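Local coordinates for neurotoxin (Clostridium botulinum, PDB 3N7L), which probably attaches botulinum neurotoxin to nerve cells as its receptor-binding domain, with a loop that binds gangliosides, at residues I75-R80 / R206-F211; F114-N119 / I175-T180; S122-N127 / K168-T173; L377-Y382 / T415-V420. One frame throughout, in Å; residues are numbered along the deposited sequence.

Contact 1. Residues I75-R80 / R206-F211; sequences ISFWIR and RDFYIF
Strands 75-80 and 206-211 run antiparallel, their axes 4.8 Å apart with N-to-C directions at 173°. Ser76 and Tyr209 form a hydrogen-bonded pair, Ser76 N to Tyr209 O at 3.0 Å and Tyr209 N to Ser76 O at 2.8 Å. Two further bonds join Trp78 and Arg206, N of each to O of the other. Between the two pairs the register slips by one residue, a beta bulge that takes in Asp207, whose phi and psi are both positive. A water bonded to Ser76 OG (2.7 Å) donates to Asp207 O at 3.0 Å, tying the bulge to the partner strand. Trp78 and Arg206 project from the same face of the sheet and lie side by side: the guanidinium rests flat on the indole, CZ 3.8 Å from the centroid of the five-membered ring, planes at 14°, a cation-pi stack. A chain bent at chi2 (-146°) and chi3 folds the guanidinium over the ring, and Asp207 OD2, accepting from Arg206 NE at 2.9 Å in the guanidinium plane, helps to hold its orientation through a salt bridge. On the other face the Phe77 and Phe208 rings lie nearly parallel but slid apart, Phe77 CD2 to Phe208 CE1 3.6 Å, while Ile75 presses its CG2 methyl against Phe208 CZ. Strand 143-150 pairs with the far edge of 72-82 and strand 7-14 with that of 202-211, so the contact is an interior seam of the lectin-like sandwich; Phe183 of the opposing sheet meets Phe208 edge-to-face.

Contact 2. Residues F114-N119 / I175-T180; sequences FTLKQN and INFSKT
Gln118 and Ile175 bring the two backbones to a CA-CA distance of 4.0 Å, where the chain turns a corner at Gln118 and the irregular segment 175-180 passes with no hydrogen bond across. Ile175 carries the contact. Its CG1, anti to the backbone N (chi1 -172°), runs alongside Lys117, 3.5 Å from Lys117 O, and places CD1 4.3 Å from Leu116 CG. Its CB sits against the base of Gln118, 3.8 Å from that residue's CA. The sheet strand and the loop thus meet at the rim of the lectin-like (concanavalin-clan) beta sandwich, where the connection from strand 162-168 to strand 180-187 crosses the end of the hairpin formed by 111-117 and 122-129. Further along, Leu116 approaches Phe177 from the ring's edge, CD1 to CE1 4.3 Å, while Ile175 CG1 of the same loop stands over one face of that ring, offset toward its rim. Trp103 touches both Leu116 and Phe177, and Tyr70 meets the Phe177 ring edge-to-face. Beyond this apolar patch the loop turns back into strand as an ST turn, Ser178 OG accepting from Thr180 N at 3.0 Å.

Contact 3. Residues S122-N127 / K168-T173; sequences SEQDIN and KVKELT
Gln124 reaches across to the backbone of 168-173 with its side chain fully stretched, CG anti to the backbone N (chi1 -179°) and the rest of the chain extended, so that its amide lies between Lys168 and Lys170. There it grips the loop on both sides of Val169. Lys170 N donates to OE1 of Gln124 at 2.9 Å, nearly straight at 168°, with the donor tilted only slightly from the carbonyl plane; Gln124 NE2 donates to Lys168 O, also at 2.9 Å but more bent, 139°, the acceptor tilted from the amide plane. Using both ends of the amide fixes its rotation and gives partners to two polar backbone atoms of a segment without regular secondary structure. OE1 also comes within 3.3 Å of Val169 CA, in the middle of the bridged stretch. Lys170 turns back alongside the glutamine: its CG is 3.5 Å from Gln124 OE1, and the extended chain carries NZ along 122-127 to 3.6 Å from Glu123 O. On the inner side the buried Leu172 faces the strand and packs on Gln118 and Met151, while Met155 and Ile167 touch Gln124. The arrangement is a side-chain amide mimicking a strand neighbour, with donor and acceptor offered to the CO and NH that flank one residue, and it clips the loop leaving strand 162-168 to the edge strand 122-129 of the opposing sheet of the lectin-like sandwich.

Contact 4. Residues L377-Y382 / T415-V420; sequences LSIGSY and THWVFV
Trp417 lays its indole against Leu377, whose CD2 methyl sits over one face of the five-membered ring, 4.0 Å from its centroid, a CH-pi contact in which the two side chains cross at about a right angle. The ring nitrogen is used as well: NE1 donates to Leu377 O at 3.2 Å, almost straight at 174°. The oxygen lies in the indole plane, yet the N-H arrives from above the carbonyl plane, 68° out of it, rather than on a lone pair. A water at the edge of the indole lies 2.8 Å from Leu377 O and within bonding distance of Thr415 O, though it may not donate to both at once. The two strands do not pair here; their axes stand 10.4 Å apart at 91°, and the tryptophan spans the gap between them. Such inward-pointing side chains fill the core of the beta-trefoil, the fold of this C-terminal receptor-binding half, where strand 373-384 pairs with 359-366 and 394-402, and 417-421 with 246-251. Beyond the nitrogen, Ser378 O meets the rim of the six-membered ring in its plane, 3.4 Å from CZ2, and Ile379 CB touches CH2 obliquely at 4.2 Å. Two residues ahead of the tryptophan, Thr415 comes close to the same carbonyl, its CA 3.6 Å from Leu377 O in a CA-H...O contact. Its OG1 bonds to Ser412 O and Gln362, while Ser378 OG bonds to Ser414 OG.

How the contacts relate
Contacts 1, 2 and 3 belong to the lectin-like half and contact 4 to the trefoil half, its centre about 33 Å from that of contact 1. Contact 4 is wholly buried and contact 1 nearly so, with Asp207 of its bulge partly exposed; contact 2 is also largely buried, contact 3 only partly. Contact 1 is a true strand pair, whereas contact 4 rests mainly on one aromatic side chain between perpendicular strands. Contacts 2 and 3, centres about 10 Å apart, tie one connection, between strands 162-168 and 180-187, to neighbouring strands of one hairpin, contact 2 with apolar groups, contact 3 with an amide. Ile75 CD1 of contact 1 packs on Phe114 CE2 of 114-119 at 3.8 Å.

Contact 1. Residues I75-R80 / R206-F211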
# COMPACT_ATOMS: atom_id res chain seq x y z
N ILE A 75 -10.93 8.16 -15.17
CA ILE A 75 -11.48 7.52 -13.98
C ILE A 75 -10.32 7.35 -12.98
O ILE A 75 -9.28 6.80 -13.32
CB ILE A 75 -12.06 6.13 -14.32
CG1 ILE A 75 -13.17 6.28 -15.36
CG2 ILE A 75 -12.59 5.46 -13.06
CD1 ILE A 75 -13.71 4.96 -15.90
N SER A 76 -10.50 7.85 -11.76
CA SER A 76 -9.43 7.73 -10.77
C SER A 76 -10.01 7.28 -9.44
O SER A 76 -11.13 7.65 -9.09
CB SER A 76 -8.71 9.07 -10.58
OG SER A 76 -9.55 10.02 -9.93
N PHE A 77 -9.25 6.48 -8.70
CA PHE A 77 -9.72 6.00 -7.41
C PHE A 77 -8.68 5.20 -6.65
O PHE A 77 -7.75 4.65 -7.25
CB PHE A 77 -10.98 5.15 -7.59
CG PHE A 77 -10.78 3.92 -8.45
CD1 PHE A 77 -10.42 2.70 -7.87
CD2 PHE A 77 -10.95 3.99 -9.83
CE1 PHE A 77 -10.24 1.56 -8.67
CE2 PHE A 77 -10.78 2.85 -10.63
CZ PHE A 77 -10.42 1.64 -10.05
N TRP A 78 -8.84 5.15 -5.33
CA TRP A 78 -7.95 4.37 -4.49
C TRP A 78 -8.65 3.05 -4.29
O TRP A 78 -9.87 3.01 -4.10
CB TRP A 78 -7.73 5.04 -3.13
CG TRP A 78 -6.68 6.11 -3.16
CD1 TRP A 78 -6.88 7.45 -3.36
CD2 TRP A 78 -5.27 5.92 -3.02
NE1 TRP A 78 -5.67 8.11 -3.34
CE2 TRP A 78 -4.67 7.19 -3.14
CE3 TRP A 78 -4.46 4.80 -2.81
CZ2 TRP A 78 -3.28 7.38 -3.05
CZ3 TRP A 78 -3.08 4.98 -2.72
CH2 TRP A 78 -2.50 6.26 -2.84
N ILE A 79 -7.90 1.97 -4.34
CA ILE A 79 -8.50 0.66 -4.16
C ILE A 79 -7.54 -0.28 -3.44
O ILE A 79 -6.32 -0.14 -3.53
CB ILE A 79 -8.89 0.03 -5.51
CG1 ILE A 79 -9.43 -1.39 -5.30
CG2 ILE A 79 -7.69 0.01 -6.46
CD1 ILE A 79 -10.05 -2.01 -6.55
N ARG A 80 -8.13 -1.22 -2.72
CA ARG A 80 -7.35 -2.23 -2.02
C ARG A 80 -8.11 -3.55 -2.15
O ARG A 80 -9.32 -3.60 -1.95
CB ARG A 80 -7.18 -1.88 -0.55
CG ARG A 80 -6.26 -2.87 0.14
CD ARG A 80 -6.29 -2.75 1.64
NE ARG A 80 -5.47 -3.81 2.21
CZ ARG A 80 -5.52 -4.21 3.47
NH1 ARG A 80 -4.72 -5.19 3.88
NH2 ARG A 80 -6.37 -3.64 4.32
N ARG A 206 -11.99 4.11 -2.24
CA ARG A 206 -11.94 5.43 -1.64
C ARG A 206 -11.79 6.50 -2.73
O ARG A 206 -11.02 6.34 -3.67
CB ARG A 206 -10.74 5.45 -0.68
CG ARG A 206 -10.34 6.80 -0.21
CD ARG A 206 -8.84 6.87 -0.02
NE ARG A 206 -8.43 8.23 -0.32
CZ ARG A 206 -7.21 8.72 -0.14
NH1 ARG A 206 -7.00 9.98 -0.46
NH2 ARG A 206 -6.23 7.98 0.35
N ASP A 207 -12.56 7.58 -2.61
CA ASP A 207 -12.53 8.70 -3.55
C ASP A 207 -12.57 8.33 -5.04
O ASP A 207 -11.60 8.51 -5.77
CB ASP A 207 -11.30 9.57 -3.28
CG ASP A 207 -11.37 10.29 -1.94
OD1 ASP A 207 -12.34 11.05 -1.73
OD2 ASP A 207 -10.47 10.11 -1.10
N PHE A 208 -13.71 7.81 -5.49
CA PHE A 208 -13.88 7.43 -6.88
C PHE A 208 -14.32 8.67 -7.66
O PHE A 208 -15.41 9.20 -7.43
CB PHE A 208 -14.95 6.34 -7.00
CG PHE A 208 -15.11 5.80 -8.39
CD1 PHE A 208 -14.36 4.71 -8.82
CD2 PHE A 208 -16.02 6.38 -9.28
CE1 PHE A 208 -14.50 4.21 -10.11
CE2 PHE A 208 -16.17 5.88 -10.58
CZ PHE A 208 -15.41 4.79 -10.99
N TYR A 209 -13.47 9.12 -8.58
CA TYR A 209 -13.76 10.31 -9.38
C TYR A 209 -13.81 10.03 -10.88
O TYR A 209 -13.21 9.07 -11.36
CB TYR A 209 -12.67 11.37 -9.18
CG TYR A 209 -12.42 11.85 -7.77
CD1 TYR A 209 -11.30 12.64 -7.49
CD2 TYR A 209 -13.29 11.56 -6.72
CE1 TYR A 209 -11.05 13.12 -6.21
CE2 TYR A 209 -13.06 12.04 -5.42
CZ TYR A 209 -11.93 12.82 -5.18
OH TYR A 209 -11.66 13.30 -3.92
N ILE A 210 -14.53 10.88 -11.61
CA ILE A 210 -14.59 10.79 -13.06
C ILE A 210 -14.48 12.22 -13.58
O ILE A 210 -15.19 13.12 -13.12
CB ILE A 210 -15.90 10.14 -13.57
CG1 ILE A 210 -15.94 8.66 -13.18
CG2 ILE A 210 -15.98 10.26 -15.09
CD1 ILE A 210 -17.15 7.91 -13.69
N PHE A 211 -13.56 12.42 -14.52
CA PHE A 211 -13.32 13.74 -15.10
C PHE A 211 -13.69 13.76 -16.58
O PHE A 211 -13.44 12.80 -17.31
CB PHE A 211 -11.84 14.10 -14.96
CG PHE A 211 -11.37 14.23 -13.54
CD1 PHE A 211 -11.46 15.44 -12.87
CD2 PHE A 211 -10.84 13.12 -12.87
CE1 PHE A 211 -11.03 15.56 -11.55
CE2 PHE A 211 -10.40 13.23 -11.56
CZ PHE A 211 -10.50 14.45 -10.89
O HOH W 1 -9.43 9.90 -7.25

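Contact 2. Residues F114-N119 / I175-T180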
# COMPACT_ATOMS: atom_id res chain seq x y z
N PHE A 114 -9.25 -2.81 -17.56
CA PHE A 114 -10.29 -1.86 -17.92
C PHE A 114 -10.71 -2.22 -19.33
O PHE A 114 -9.88 -2.31 -20.24
CB PHE A 114 -9.75 -0.42 -17.87
CG PHE A 114 -10.71 0.60 -18.42
CD1 PHE A 114 -10.61 1.03 -19.74
CD2 PHE A 114 -11.73 1.11 -17.63
CE1 PHE A 114 -11.51 1.94 -20.27
CE2 PHE A 114 -12.65 2.03 -18.15
CZ PHE A 114 -12.54 2.44 -19.47
N THR A 115 -12.01 -2.42 -19.51
CA THR A 115 -12.56 -2.81 -20.80
C THR A 115 -13.56 -1.81 -21.37
O THR A 115 -14.44 -1.33 -20.67
CB THR A 115 -13.28 -4.17 -20.69
OG1 THR A 115 -12.36 -5.15 -20.20
CG2 THR A 115 -13.82 -4.61 -22.05
N LEU A 116 -13.39 -1.51 -22.65
CA LEU A 116 -14.28 -0.62 -23.38
C LEU A 116 -15.10 -1.63 -24.19
O LEU A 116 -14.57 -2.30 -25.07
CB LEU A 116 -13.45 0.28 -24.31
CG LEU A 116 -13.60 1.80 -24.25
CD1 LEU A 116 -13.88 2.27 -22.83
CD2 LEU A 116 -12.33 2.45 -24.80
N LYS A 117 -16.38 -1.77 -23.87
CA LYS A 117 -17.22 -2.75 -24.57
C LYS A 117 -18.21 -2.12 -25.55
O LYS A 117 -19.21 -1.54 -25.14
CB LYS A 117 -17.98 -3.58 -23.54
CG LYS A 117 -18.73 -4.77 -24.11
CD LYS A 117 -19.60 -5.41 -23.04
CE LYS A 117 -20.20 -6.72 -23.53
NZ LYS A 117 -19.14 -7.73 -23.76
N GLN A 118 -17.94 -2.25 -26.84
CA GLN A 118 -18.86 -1.68 -27.82
C GLN A 118 -20.12 -2.55 -27.92
O GLN A 118 -21.23 -2.03 -27.97
CB GLN A 118 -18.19 -1.51 -29.18
CG GLN A 118 -17.83 -2.77 -29.89
CD GLN A 118 -17.37 -2.50 -31.30
OE1 GLN A 118 -18.09 -1.89 -32.09
NE2 GLN A 118 -16.17 -2.97 -31.63
N ASN A 119 -19.94 -3.87 -27.95
CA ASN A 119 -21.09 -4.78 -28.00
C ASN A 119 -20.73 -6.15 -27.43
O ASN A 119 -19.57 -6.40 -27.10
CB ASN A 119 -21.66 -4.92 -29.43
CG ASN A 119 -20.64 -5.42 -30.43
OD1 ASN A 119 -19.97 -6.44 -30.21
ND2 ASN A 119 -20.53 -4.72 -31.55
N ILE A 175 -20.90 1.89 -29.63
CA ILE A 175 -20.70 1.82 -28.20
C ILE A 175 -21.63 2.82 -27.53
O ILE A 175 -21.69 3.99 -27.92
CB ILE A 175 -19.22 2.08 -27.80
CG1 ILE A 175 -19.02 1.79 -26.31
CG2 ILE A 175 -18.82 3.51 -28.14
CD1 ILE A 175 -17.57 1.64 -25.91
N ASN A 176 -22.37 2.35 -26.54
CA ASN A 176 -23.32 3.18 -25.82
C ASN A 176 -22.95 3.16 -24.34
O ASN A 176 -23.04 2.12 -23.68
CB ASN A 176 -24.73 2.62 -26.02
CG ASN A 176 -25.82 3.59 -25.60
OD1 ASN A 176 -25.82 4.09 -24.48
ND2 ASN A 176 -26.75 3.86 -26.51
N PHE A 177 -22.52 4.31 -23.83
CA PHE A 177 -22.13 4.39 -22.43
C PHE A 177 -23.32 4.49 -21.49
O PHE A 177 -24.29 5.21 -21.75
CB PHE A 177 -21.18 5.58 -22.23
CG PHE A 177 -19.82 5.34 -22.81
CD1 PHE A 177 -19.00 4.33 -22.32
CD2 PHE A 177 -19.36 6.11 -23.87
CE1 PHE A 177 -17.75 4.08 -22.87
CE2 PHE A 177 -18.11 5.87 -24.44
CZ PHE A 177 -17.30 4.86 -23.94
N SER A 178 -23.25 3.74 -20.39
CA SER A 178 -24.29 3.70 -19.38
C SER A 178 -24.11 4.80 -18.34
O SER A 178 -23.00 5.24 -18.07
CB SER A 178 -24.28 2.34 -18.68
OG SER A 178 -25.07 2.35 -17.51
N LYS A 179 -25.22 5.25 -17.77
CA LYS A 179 -25.14 6.29 -16.75
C LYS A 179 -25.16 5.66 -15.36
O LYS A 179 -25.24 6.35 -14.35
CB LYS A 179 -26.28 7.30 -16.92
CG LYS A 179 -27.64 6.70 -17.16
CD LYS A 179 -28.18 5.99 -15.94
CE LYS A 179 -29.66 5.74 -16.09
NZ LYS A 179 -30.39 7.02 -16.29
N THR A 180 -25.09 4.33 -15.32
CA THR A 180 -25.10 3.59 -14.07
C THR A 180 -23.77 2.88 -13.84
O THR A 180 -23.24 2.24 -14.74
CB THR A 180 -26.24 2.55 -14.03
OG1 THR A 180 -27.50 3.21 -14.02
CG2 THR A 180 -26.13 1.67 -12.78

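Contact 3. Residues S122-N127 / K168-T173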
# COMPACT_ATOMS: atom_id res chain seq x y z
N SER A 122 -17.68 -7.47 -29.33
CA SER A 122 -16.37 -6.82 -29.38
C SER A 122 -16.07 -5.84 -28.25
O SER A 122 -16.97 -5.21 -27.68
CB SER A 122 -16.20 -6.12 -30.72
OG SER A 122 -17.36 -5.38 -31.05
N GLU A 123 -14.79 -5.70 -27.96
CA GLU A 123 -14.35 -4.82 -26.90
C GLU A 123 -12.86 -4.57 -27.04
O GLU A 123 -12.19 -5.20 -27.86
CB GLU A 123 -14.64 -5.46 -25.55
CG GLU A 123 -13.91 -6.77 -25.34
CD GLU A 123 -14.45 -7.56 -24.17
OE1 GLU A 123 -13.79 -8.55 -23.76
OE2 GLU A 123 -15.53 -7.21 -23.65
N GLN A 124 -12.35 -3.65 -26.25
CA GLN A 124 -10.94 -3.34 -26.27
C GLN A 124 -10.56 -3.11 -24.82
O GLN A 124 -11.28 -2.45 -24.08
CB GLN A 124 -10.67 -2.09 -27.11
CG GLN A 124 -9.20 -1.70 -27.20
CD GLN A 124 -8.95 -0.60 -28.22
OE1 GLN A 124 -9.78 0.29 -28.41
NE2 GLN A 124 -7.80 -0.66 -28.89
N ASP A 125 -9.43 -3.66 -24.40
CA ASP A 125 -9.05 -3.50 -23.01
C ASP A 125 -7.58 -3.22 -22.82
O ASP A 125 -6.75 -3.48 -23.68
CB ASP A 125 -9.46 -4.74 -22.22
CG ASP A 125 -8.84 -6.01 -22.76
OD1 ASP A 125 -9.50 -7.07 -22.72
OD2 ASP A 125 -7.68 -5.95 -23.23
N ILE A 126 -7.28 -2.66 -21.66
CA ILE A 126 -5.92 -2.32 -21.29
C ILE A 126 -5.77 -2.88 -19.87
O ILE A 126 -6.77 -3.07 -19.17
CB ILE A 126 -5.74 -0.79 -21.34
CG1 ILE A 126 -4.28 -0.42 -21.11
CG2 ILE A 126 -6.66 -0.12 -20.31
CD1 ILE A 126 -4.01 1.06 -21.32
N ASN A 127 -4.55 -3.17 -19.44
CA ASN A 127 -4.40 -3.73 -18.10
C ASN A 127 -3.11 -3.43 -17.38
O ASN A 127 -2.13 -2.94 -17.95
CB ASN A 127 -4.56 -5.25 -18.14
CG ASN A 127 -3.37 -5.95 -18.77
OD1 ASN A 127 -3.42 -6.37 -19.93
ND2 ASN A 127 -2.29 -6.08 -18.01
N LYS A 168 -3.93 2.67 -28.68
CA LYS A 168 -4.77 3.48 -29.55
C LYS A 168 -6.19 2.89 -29.54
O LYS A 168 -6.37 1.69 -29.75
CB LYS A 168 -4.18 3.47 -30.97
CG LYS A 168 -5.05 4.04 -32.08
CD LYS A 168 -5.22 5.55 -31.99
CE LYS A 168 -5.93 6.07 -33.25
NZ LYS A 168 -6.20 7.55 -33.23
N VAL A 169 -7.18 3.74 -29.28
CA VAL A 169 -8.56 3.28 -29.25
C VAL A 169 -8.99 2.94 -30.68
O VAL A 169 -8.79 3.74 -31.60
CB VAL A 169 -9.50 4.37 -28.68
CG1 VAL A 169 -10.95 3.91 -28.74
CG2 VAL A 169 -9.12 4.67 -27.24
N LYS A 170 -9.56 1.75 -30.86
CA LYS A 170 -10.00 1.33 -32.19
C LYS A 170 -11.41 1.84 -32.47
O LYS A 170 -12.05 2.44 -31.60
CB LYS A 170 -9.96 -0.20 -32.31
CG LYS A 170 -11.01 -0.93 -31.48
CD LYS A 170 -11.00 -2.44 -31.76
CE LYS A 170 -12.18 -3.15 -31.07
NZ LYS A 170 -12.23 -4.61 -31.37
N GLU A 171 -11.88 1.63 -33.69
CA GLU A 171 -13.22 2.06 -34.06
C GLU A 171 -14.22 1.22 -33.28
O GLU A 171 -14.27 -0.00 -33.43
CB GLU A 171 -13.44 1.89 -35.57
CG GLU A 171 -14.81 2.33 -36.05
CD GLU A 171 -15.00 3.83 -35.99
OE1 GLU A 171 -16.17 4.28 -36.03
OE2 GLU A 171 -14.00 4.57 -35.93
N LEU A 172 -15.02 1.87 -32.44
CA LEU A 172 -16.01 1.19 -31.63
C LEU A 172 -17.41 1.75 -31.87
O LEU A 172 -18.22 1.82 -30.95
CB LEU A 172 -15.67 1.33 -30.14
CG LEU A 172 -14.31 0.81 -29.66
CD1 LEU A 172 -14.07 1.24 -28.22
CD2 LEU A 172 -14.26 -0.70 -29.78
N THR A 173 -17.70 2.14 -33.11
CA THR A 173 -19.02 2.70 -33.42
C THR A 173 -20.15 1.84 -32.89
O THR A 173 -20.15 0.62 -33.07
CB THR A 173 -19.22 2.89 -34.93
OG1 THR A 173 -18.48 1.90 -35.65
CG2 THR A 173 -18.80 4.29 -35.34

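Contact 4. Residues L377-Y382 / T415-V420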
# COMPACT_ATOMS: atom_id res chain seq x y z
N LEU A 377 19.83 3.35 9.70
CA LEU A 377 19.66 1.91 9.93
C LEU A 377 19.66 1.13 8.62
O LEU A 377 18.87 1.41 7.73
CB LEU A 377 18.35 1.63 10.68
CG LEU A 377 18.09 0.14 11.00
CD1 LEU A 377 19.16 -0.38 11.96
CD2 LEU A 377 16.72 -0.02 11.64
N SER A 378 20.55 0.16 8.52
CA SER A 378 20.62 -0.67 7.33
C SER A 378 20.63 -2.14 7.75
O SER A 378 20.24 -2.47 8.87
CB SER A 378 21.87 -0.33 6.52
OG SER A 378 21.82 -0.93 5.24
N ILE A 379 21.10 -3.00 6.86
CA ILE A 379 21.13 -4.43 7.14
C ILE A 379 22.32 -5.03 6.40
O ILE A 379 22.76 -4.50 5.39
CB ILE A 379 19.81 -5.08 6.64
CG1 ILE A 379 19.70 -6.54 7.09
CG2 ILE A 379 19.73 -5.00 5.12
CD1 ILE A 379 18.31 -7.13 6.84
N GLY A 380 22.84 -6.14 6.91
CA GLY A 380 23.98 -6.76 6.24
C GLY A 380 24.44 -8.01 6.96
O GLY A 380 24.07 -8.26 8.11
N SER A 381 25.25 -8.81 6.29
CA SER A 381 25.75 -10.03 6.89
C SER A 381 27.17 -9.81 7.40
O SER A 381 28.04 -9.34 6.67
CB SER A 381 25.71 -11.17 5.88
OG SER A 381 26.10 -12.39 6.48
N TYR A 382 27.40 -10.15 8.66
CA TYR A 382 28.71 -10.01 9.26
C TYR A 382 29.09 -11.27 10.03
O TYR A 382 28.23 -11.96 10.59
CB TYR A 382 28.74 -8.80 10.18
CG TYR A 382 28.40 -7.53 9.44
CD1 TYR A 382 27.08 -7.09 9.33
CD2 TYR A 382 29.40 -6.79 8.79
CE1 TYR A 382 26.75 -5.96 8.60
CE2 TYR A 382 29.08 -5.66 8.05
CZ TYR A 382 27.76 -5.25 7.95
OH TYR A 382 27.44 -4.14 7.21
N THR A 415 18.03 0.50 3.21
CA THR A 415 17.68 1.35 4.34
C THR A 415 16.16 1.56 4.39
O THR A 415 15.66 2.34 5.21
CB THR A 415 18.36 2.75 4.26
OG1 THR A 415 17.93 3.44 3.08
CG2 THR A 415 19.86 2.60 4.21
N HIS A 416 15.43 0.88 3.51
CA HIS A 416 13.97 0.99 3.47
C HIS A 416 13.34 -0.11 4.32
O HIS A 416 13.46 -1.29 4.00
CB HIS A 416 13.44 0.90 2.04
CG HIS A 416 13.91 1.99 1.14
ND1 HIS A 416 14.71 3.03 1.57
CD2 HIS A 416 13.72 2.20 -0.19
CE1 HIS A 416 14.99 3.83 0.55
NE2 HIS A 416 14.40 3.34 -0.53
N TRP A 417 12.65 0.29 5.38
CA TRP A 417 12.01 -0.66 6.27
C TRP A 417 10.49 -0.63 6.17
O TRP A 417 9.88 0.43 6.08
CB TRP A 417 12.44 -0.41 7.72
CG TRP A 417 13.91 -0.60 7.93
CD1 TRP A 417 14.88 0.35 7.80
CD2 TRP A 417 14.57 -1.82 8.26
NE1 TRP A 417 16.12 -0.22 8.03
CE2 TRP A 417 15.95 -1.55 8.31
CE3 TRP A 417 14.13 -3.13 8.51
CZ2 TRP A 417 16.90 -2.53 8.61
CZ3 TRP A 417 15.07 -4.11 8.81
CH2 TRP A 417 16.44 -3.81 8.85
N VAL A 418 9.90 -1.81 6.19
CA VAL A 418 8.46 -1.96 6.09
C VAL A 418 7.88 -2.59 7.34
O VAL A 418 8.58 -3.28 8.08
CB VAL A 418 8.11 -2.83 4.88
CG1 VAL A 418 6.68 -3.25 4.96
CG2 VAL A 418 8.37 -2.07 3.59
N PHE A 419 6.59 -2.33 7.59
CA PHE A 419 5.89 -2.87 8.75
C PHE A 419 4.58 -3.54 8.35
O PHE A 419 3.65 -2.90 7.87
CB PHE A 419 5.61 -1.77 9.77
CG PHE A 419 6.85 -1.08 10.26
CD1 PHE A 419 7.31 0.07 9.64
CD2 PHE A 419 7.58 -1.62 11.32
CE1 PHE A 419 8.50 0.68 10.06
CE2 PHE A 419 8.76 -1.02 11.75
CZ PHE A 419 9.22 0.14 11.12
N VAL A 420 4.52 -4.85 8.55
CA VAL A 420 3.32 -5.62 8.23
C VAL A 420 2.55 -5.86 9.51
O VAL A 420 3.05 -6.50 10.44
CB VAL A 420 3.68 -6.97 7.60
CG1 VAL A 420 2.40 -7.72 7.21
CG2 VAL A 420 4.57 -6.76 6.38
O HOH W 2 16.73 3.18 7.61